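Local coordinates for outer membrane protein YopM (Yersinia pestis, PDB 1JL5) that probably alters host cell physiology as a secreted effector and promotes bacterial survival in host tissues, at residues Ile242-Asp245 with Asn246-Leu249. Residues are numbered along the deposited sequence; the frame is centred on the assembly and turned at random.
With CA (calcium ion), chain B.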
ATOM      1  N   ILE A 242     -20.118   5.518  19.231  1.00 20.77           N
ATOM      2  CA  ILE A 242     -19.254   4.767  20.106  1.00 20.61           C
ATOM      3  C   ILE A 242     -18.162   4.156  19.274  1.00 20.47           C
ATOM      4  O   ILE A 242     -18.423   3.395  18.350  1.00 21.04           O
ATOM      5  CB  ILE A 242     -19.963   3.610  20.817  1.00 20.13           C
ATOM      6  CG1 ILE A 242     -20.970   4.141  21.829  1.00 19.98           C
ATOM      7  CG2 ILE A 242     -18.917   2.732  21.526  1.00 19.27           C
ATOM      8  CD1 ILE A 242     -21.750   3.035  22.496  1.00 20.65           C
ATOM      9  N   TYR A 243     -16.935   4.524  19.599  1.00 22.38           N
ATOM     10  CA  TYR A 243     -15.772   3.967  18.949  1.00 21.05           C
ATOM     11  C   TYR A 243     -15.077   3.289  20.096  1.00 20.15           C
ATOM     12  O   TYR A 243     -14.651   3.943  21.043  1.00 20.74           O
ATOM     13  CB  TYR A 243     -14.887   5.063  18.362  1.00 21.11           C
ATOM     14  CG  TYR A 243     -15.241   5.383  16.936  1.00 22.86           C
ATOM     15  CD1 TYR A 243     -16.542   5.733  16.586  1.00 23.48           C
ATOM     16  CD2 TYR A 243     -14.284   5.312  15.929  1.00 25.64           C
ATOM     17  CE1 TYR A 243     -16.884   6.003  15.274  1.00 24.56           C
ATOM     18  CE2 TYR A 243     -14.615   5.580  14.604  1.00 27.42           C
ATOM     19  CZ  TYR A 243     -15.919   5.923  14.286  1.00 27.41           C
ATOM     20  OH  TYR A 243     -16.266   6.175  12.979  1.00 29.46           O
ATOM     21  N   ALA A 244     -15.015   1.969  20.032  1.00 20.04           N
ATOM     22  CA  ALA A 244     -14.362   1.187  21.069  1.00 19.01           C
ATOM     23  C   ALA A 244     -13.554   0.136  20.334  1.00 18.41           C
ATOM     24  O   ALA A 244     -13.326  -0.970  20.818  1.00 20.69           O
ATOM     25  CB  ALA A 244     -15.398   0.544  21.976  1.00 18.55           C
ATOM     26  N   ASP A 245     -13.140   0.506  19.131  1.00 18.63           N
ATOM     27  CA  ASP A 245     -12.343  -0.364  18.294  1.00 18.00           C
ATOM     28  C   ASP A 245     -11.040  -0.619  19.017  1.00 19.53           C
ATOM     29  O   ASP A 245     -10.678   0.104  19.945  1.00 18.48           O
ATOM     30  CB  ASP A 245     -12.026   0.327  16.974  1.00 18.17           C
ATOM     31  CG  ASP A 245     -11.345   1.667  17.183  1.00 21.41           C
ATOM     32  OD1 ASP A 245     -12.029   2.612  17.629  1.00 22.28           O
ATOM     33  OD2 ASP A 245     -10.128   1.772  16.924  1.00 21.99           O
ATOM     34  N   ASN A 246     -10.342  -1.662  18.595  1.00 18.32           N
ATOM     35  CA  ASN A 246      -9.047  -1.964  19.155  1.00 18.65           C
ATOM     36  C   ASN A 246      -8.981  -1.969  20.654  1.00 18.50           C
ATOM     37  O   ASN A 246      -8.129  -1.325  21.260  1.00 19.42           O
ATOM     38  CB  ASN A 246      -8.031  -0.987  18.592  1.00 16.84           C
ATOM     39  CG  ASN A 246      -7.812  -1.206  17.137  1.00 18.27           C
ATOM     40  OD1 ASN A 246      -7.263  -2.230  16.746  1.00 18.51           O
ATOM     41  ND2 ASN A 246      -8.261  -0.268  16.311  1.00 17.87           N
ATOM     42  N   ASN A 247      -9.896  -2.704  21.253  1.00 19.24           N
ATOM     43  CA  ASN A 247      -9.908  -2.832  22.684  1.00 20.43           C
ATOM     44  C   ASN A 247      -9.910  -4.308  22.979  1.00 19.86           C
ATOM     45  O   ASN A 247      -9.483  -5.108  22.150  1.00 19.49           O
ATOM     46  CB  ASN A 247     -11.122  -2.127  23.268  1.00 20.05           C
ATOM     47  CG  ASN A 247     -10.880  -0.650  23.445  1.00 21.28           C
ATOM     48  OD1 ASN A 247     -10.009  -0.255  24.215  1.00 21.32           O
ATOM     49  ND2 ASN A 247     -11.626   0.176  22.721  1.00 18.40           N
ATOM     50  N   LEU A 248     -10.381  -4.670  24.160  1.00 21.20           N
ATOM     51  CA  LEU A 248     -10.414  -6.063  24.547  1.00 21.85           C
ATOM     52  C   LEU A 248     -11.846  -6.454  24.823  1.00 21.93           C
ATOM     53  O   LEU A 248     -12.131  -7.204  25.750  1.00 24.32           O
ATOM     54  CB  LEU A 248      -9.553  -6.262  25.786  1.00 22.93           C
ATOM     55  CG  LEU A 248      -8.094  -5.898  25.526  1.00 24.87           C
ATOM     56  CD1 LEU A 248      -7.319  -5.879  26.835  1.00 25.89           C
ATOM     57  CD2 LEU A 248      -7.506  -6.903  24.554  1.00 24.32           C
ATOM     58  N   LEU A 249     -12.749  -5.939  24.002  1.00 21.34           N
ATOM     59  CA  LEU A 249     -14.160  -6.229  24.164  1.00 21.86           C
ATOM     60  C   LEU A 249     -14.507  -7.619  23.671  1.00 21.51           C
ATOM     61  O   LEU A 249     -14.112  -8.010  22.575  1.00 22.13           O
ATOM     62  CB  LEU A 249     -14.989  -5.198  23.410  1.00 19.60           C
ATOM     63  CG  LEU A 249     -14.750  -3.743  23.808  1.00 19.11           C
ATOM     64  CD1 LEU A 249     -15.664  -2.839  22.983  1.00 18.51           C
ATOM     65  CD2 LEU A 249     -15.004  -3.566  25.304  1.00 18.73           C
TER
HETATM   66 CA    CA B2001      -6.007  -3.445  15.699  1.00 18.84          CA
HETATM   67  O   HOH W   1      -4.857  -1.673  15.010  1.00 24.95           O
HETATM   68  O   HOH W   2      -7.111  -3.414  13.787  1.00 20.04           O
HETATM   69  O   HOH W   3      -4.635  -4.045  17.475  1.00 22.45           O
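Asn247 folds its carboxamide back across the turn and gives an N-H to the carbonyl of Ala244: Asn247 ND2 to Ala244 O is 2.8 Å and the bond is nearly straight at 169°. The oxygen lies almost in the plane of the amide, but the donor sits well above the plane of the Ala244 carbonyl. With CG beside its own backbone N (chi1 -83°), the amide faces the interior, where ND2 also reaches Ala222 O and OD1 accepts from Leu227 N, both in the preceding turn of the chain. This is the asparagine ladder of a leucine-rich repeat, here the ninth, just past strand 241-243; Asn267 of the next repeat donates to Ala244 O, as Asn247 does to Ala222 O. Leu249 brings its CD1 to 3.5 Å from Ala244 CB, an apolar contact in the buried interior. Asn246 ND2 donates at 2.8 Å to Asp245 OD2, which accepts through its anti lone pair, the one away from the other oxygen, with carboxylate and amide planes 82° apart. That bond helps fix the amide's rotation, turning Asn246 OD1 to calcium at 2.0 Å. Three waters, Asp266 and Asn326 of a second subunit complete the site, so the ion bridges two chains of the tetramer.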